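Local coordinates for Tll0287 protein (PDB 5B82) that binds a covalently attached heme c with His/Cys axial ligation in a PAS-like domain and is probably a redox or sensor protein of cyanobacteria, at residues 37-40 with 41-44. Numbering follows the deposited sequence.
Sequences AIEQ and LDQM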
ATOM      1  N   ALA A  37       8.096 -11.054  -1.249  1.00 21.69           N
ATOM      2  CA  ALA A  37       8.467  -9.797  -0.605  1.00 21.62           C
ATOM      3  C   ALA A  37       7.242  -8.931  -0.355  1.00 21.19           C
ATOM      4  O   ALA A  37       7.061  -8.392   0.752  1.00 24.48           O
ATOM      5  CB  ALA A  37       9.483  -9.033  -1.464  1.00 19.39           C
ATOM      6  N   ILE A  38       6.399  -8.799  -1.380  1.00 17.56           N
ATOM      7  CA  ILE A  38       5.192  -7.986  -1.226  1.00 14.61           C
ATOM      8  C   ILE A  38       4.238  -8.568  -0.173  1.00 19.77           C
ATOM      9  O   ILE A  38       3.709  -7.839   0.682  1.00 18.95           O
ATOM     10  CB  ILE A  38       4.467  -7.780  -2.561  1.00 13.64           C
ATOM     11  CG1 ILE A  38       5.368  -6.973  -3.509  1.00 24.85           C
ATOM     12  CG2 ILE A  38       3.146  -7.043  -2.356  1.00 14.33           C
ATOM     13  CD1 ILE A  38       5.934  -5.714  -2.869  1.00 20.96           C
ATOM     14  N   GLU A  39       4.044  -9.878  -0.215  1.00 19.28           N
ATOM     15  CA  GLU A  39       3.157 -10.498   0.761  1.00 18.89           C
ATOM     16  C   GLU A  39       3.674 -10.328   2.199  1.00 27.38           C
ATOM     17  O   GLU A  39       2.892 -10.113   3.132  1.00 29.75           O
ATOM     18  CB  GLU A  39       2.894 -11.963   0.405  1.00 18.51           C
ATOM     19  CG  GLU A  39       1.517 -12.437   0.873  1.00 23.31           C
ATOM     20  CD  GLU A  39       0.382 -11.774   0.116  1.00 24.87           C
ATOM     21  OE1 GLU A  39       0.606 -11.273  -1.019  1.00 25.56           O
ATOM     22  OE2 GLU A  39      -0.743 -11.743   0.657  1.00 24.91           O
ATOM     23  N   GLN A  40       4.995 -10.390   2.371  1.00 28.72           N
ATOM     24  CA  GLN A  40       5.618 -10.177   3.679  1.00 27.47           C
ATOM     25  C   GLN A  40       5.441  -8.746   4.155  1.00 26.85           C
ATOM     26  O   GLN A  40       5.213  -8.501   5.349  1.00 30.16           O
ATOM     27  CB  GLN A  40       7.108 -10.516   3.630  1.00 34.20           C
ATOM     28  CG  GLN A  40       7.413 -11.995   3.714  1.00 36.77           C
ATOM     29  CD  GLN A  40       8.877 -12.308   3.438  1.00 42.78           C
ATOM     30  OE1 GLN A  40       9.637 -11.444   2.989  1.00 51.47           O
ATOM     31  NE2 GLN A  40       9.277 -13.550   3.700  1.00 39.37           N
ATOM     32  N   LEU A  41       5.555  -7.799   3.228  0.50 25.80           N
ATOM     33  CA  LEU A  41       5.296  -6.399   3.543  0.50 25.54           C
ATOM     34  C   LEU A  41       3.846  -6.201   4.021  0.50 22.89           C
ATOM     35  O   LEU A  41       3.582  -5.477   5.001  0.50 23.04           O
ATOM     36  CB  LEU A  41       5.590  -5.528   2.319  0.50 25.11           C
ATOM     37  CG  LEU A  41       5.581  -4.019   2.519  0.50 16.73           C
ATOM     38  CD1 LEU A  41       6.600  -3.623   3.582  0.50 19.54           C
ATOM     39  CD2 LEU A  41       5.865  -3.308   1.200  0.50 16.48           C
ATOM     40  N   ASP A  42       2.912  -6.865   3.342  1.00 21.89           N
ATOM     41  CA  ASP A  42       1.501  -6.765   3.687  1.00 23.78           C
ATOM     42  C   ASP A  42       1.202  -7.364   5.073  1.00 21.63           C
ATOM     43  O   ASP A  42       0.511  -6.757   5.909  1.00 22.94           O
ATOM     44  CB  ASP A  42       0.653  -7.448   2.616  1.00 24.12           C
ATOM     45  CG  ASP A  42      -0.803  -7.044   2.693  1.00 32.03           C
ATOM     46  OD1 ASP A  42      -1.070  -5.820   2.668  1.00 26.24           O
ATOM     47  OD2 ASP A  42      -1.672  -7.944   2.798  1.00 31.61           O
ATOM     48  N   GLN A  43       1.747  -8.547   5.317  1.00 27.64           N
ATOM     49  CA  GLN A  43       1.545  -9.197   6.605  1.00 33.36           C
ATOM     50  C   GLN A  43       2.211  -8.387   7.711  1.00 33.31           C
ATOM     51  O   GLN A  43       1.755  -8.385   8.858  1.00 31.08           O
ATOM     52  CB  GLN A  43       2.057 -10.634   6.572  1.00 30.75           C
ATOM     53  CG  GLN A  43       1.159 -11.572   5.768  1.00 30.95           C
ATOM     54  CD  GLN A  43      -0.174 -11.853   6.449  1.00 39.14           C
ATOM     55  OE1 GLN A  43      -0.221 -12.164   7.639  1.00 32.88           O
ATOM     56  NE2 GLN A  43      -1.264 -11.745   5.691  1.00 38.38           N
ATOM     57  N   MET A  44       3.278  -7.678   7.359  1.00 28.02           N
ATOM     58  CA  MET A  44       3.925  -6.794   8.320  1.00 29.28           C
ATOM     59  C   MET A  44       2.991  -5.669   8.712  1.00 27.87           C
ATOM     60  O   MET A  44       2.798  -5.406   9.910  1.00 30.69           O
ATOM     61  CB  MET A  44       5.217  -6.203   7.762  1.00 27.44           C
ATOM     62  CG  MET A  44       5.737  -5.009   8.569  1.00 28.97           C
ATOM     63  SD  MET A  44       7.233  -4.321   7.811  1.00 44.83           S
ATOM     64  CE  MET A  44       7.210  -2.664   8.472  1.00 70.35           C
TER
HETATM   65  O   HOH W   1      -1.501 -10.792   3.050  1.00 30.75           O
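Ala37 to Met44 form two unbroken turns of helix 28-49, and four successive i to i+4 backbone bonds join residues 37-40 to 41-44. Leu41 N reaches Ala37 O at 3.0 Å, and the next two, from Asp42 N to Ile38 O and from Gln43 N to Glu39 O, are about as straight. The last, Met44 N to Gln40 O at 2.9 Å, is more bent, with an N-H...O angle of 142°.

The side chains of Glu39, Asp42 and Gln43 gather around one water. It donates to Glu39 OE2 at 2.7 Å and to Asp42 OD2 at 2.9 Å, and accepts from Gln43 NE2 at 2.8 Å. A chi1 of -73° sets Gln43 CG anti to its carbonyl carbon, where it touches Glu39 O at 3.5 Å, and the bend at chi2 then swings the amide so that NE2 meets the water. Asp42 instead has CG trans to its own N (chi1 -163°), and its two oxygens divide the work, OD2 taking the water while OD1 bonds Tyr176 of strand 172-181. Glu39 OE2 also forms a salt bridge to Arg133 of strand 128-136.

Other side chains pack the helix into the fold. Ile38 lies on Tyr131, Tyr176 and Val178 of the sheet, Leu41 reaches Tyr176 of strand 172-181 and Val71 of helix 69-82, and Met44 extends onto Pro70 and Gln74. The Asp42 side chain lies about 6 Å from the heme c.

Glu39 OE2 and Asp42 OD2 stand 4.5 Å apart, a pairing of like charges that the two water protons and Arg133 would be expected to ease; the shared water thus ties side chains from two adjacent turns together beside the PAS-like sheet.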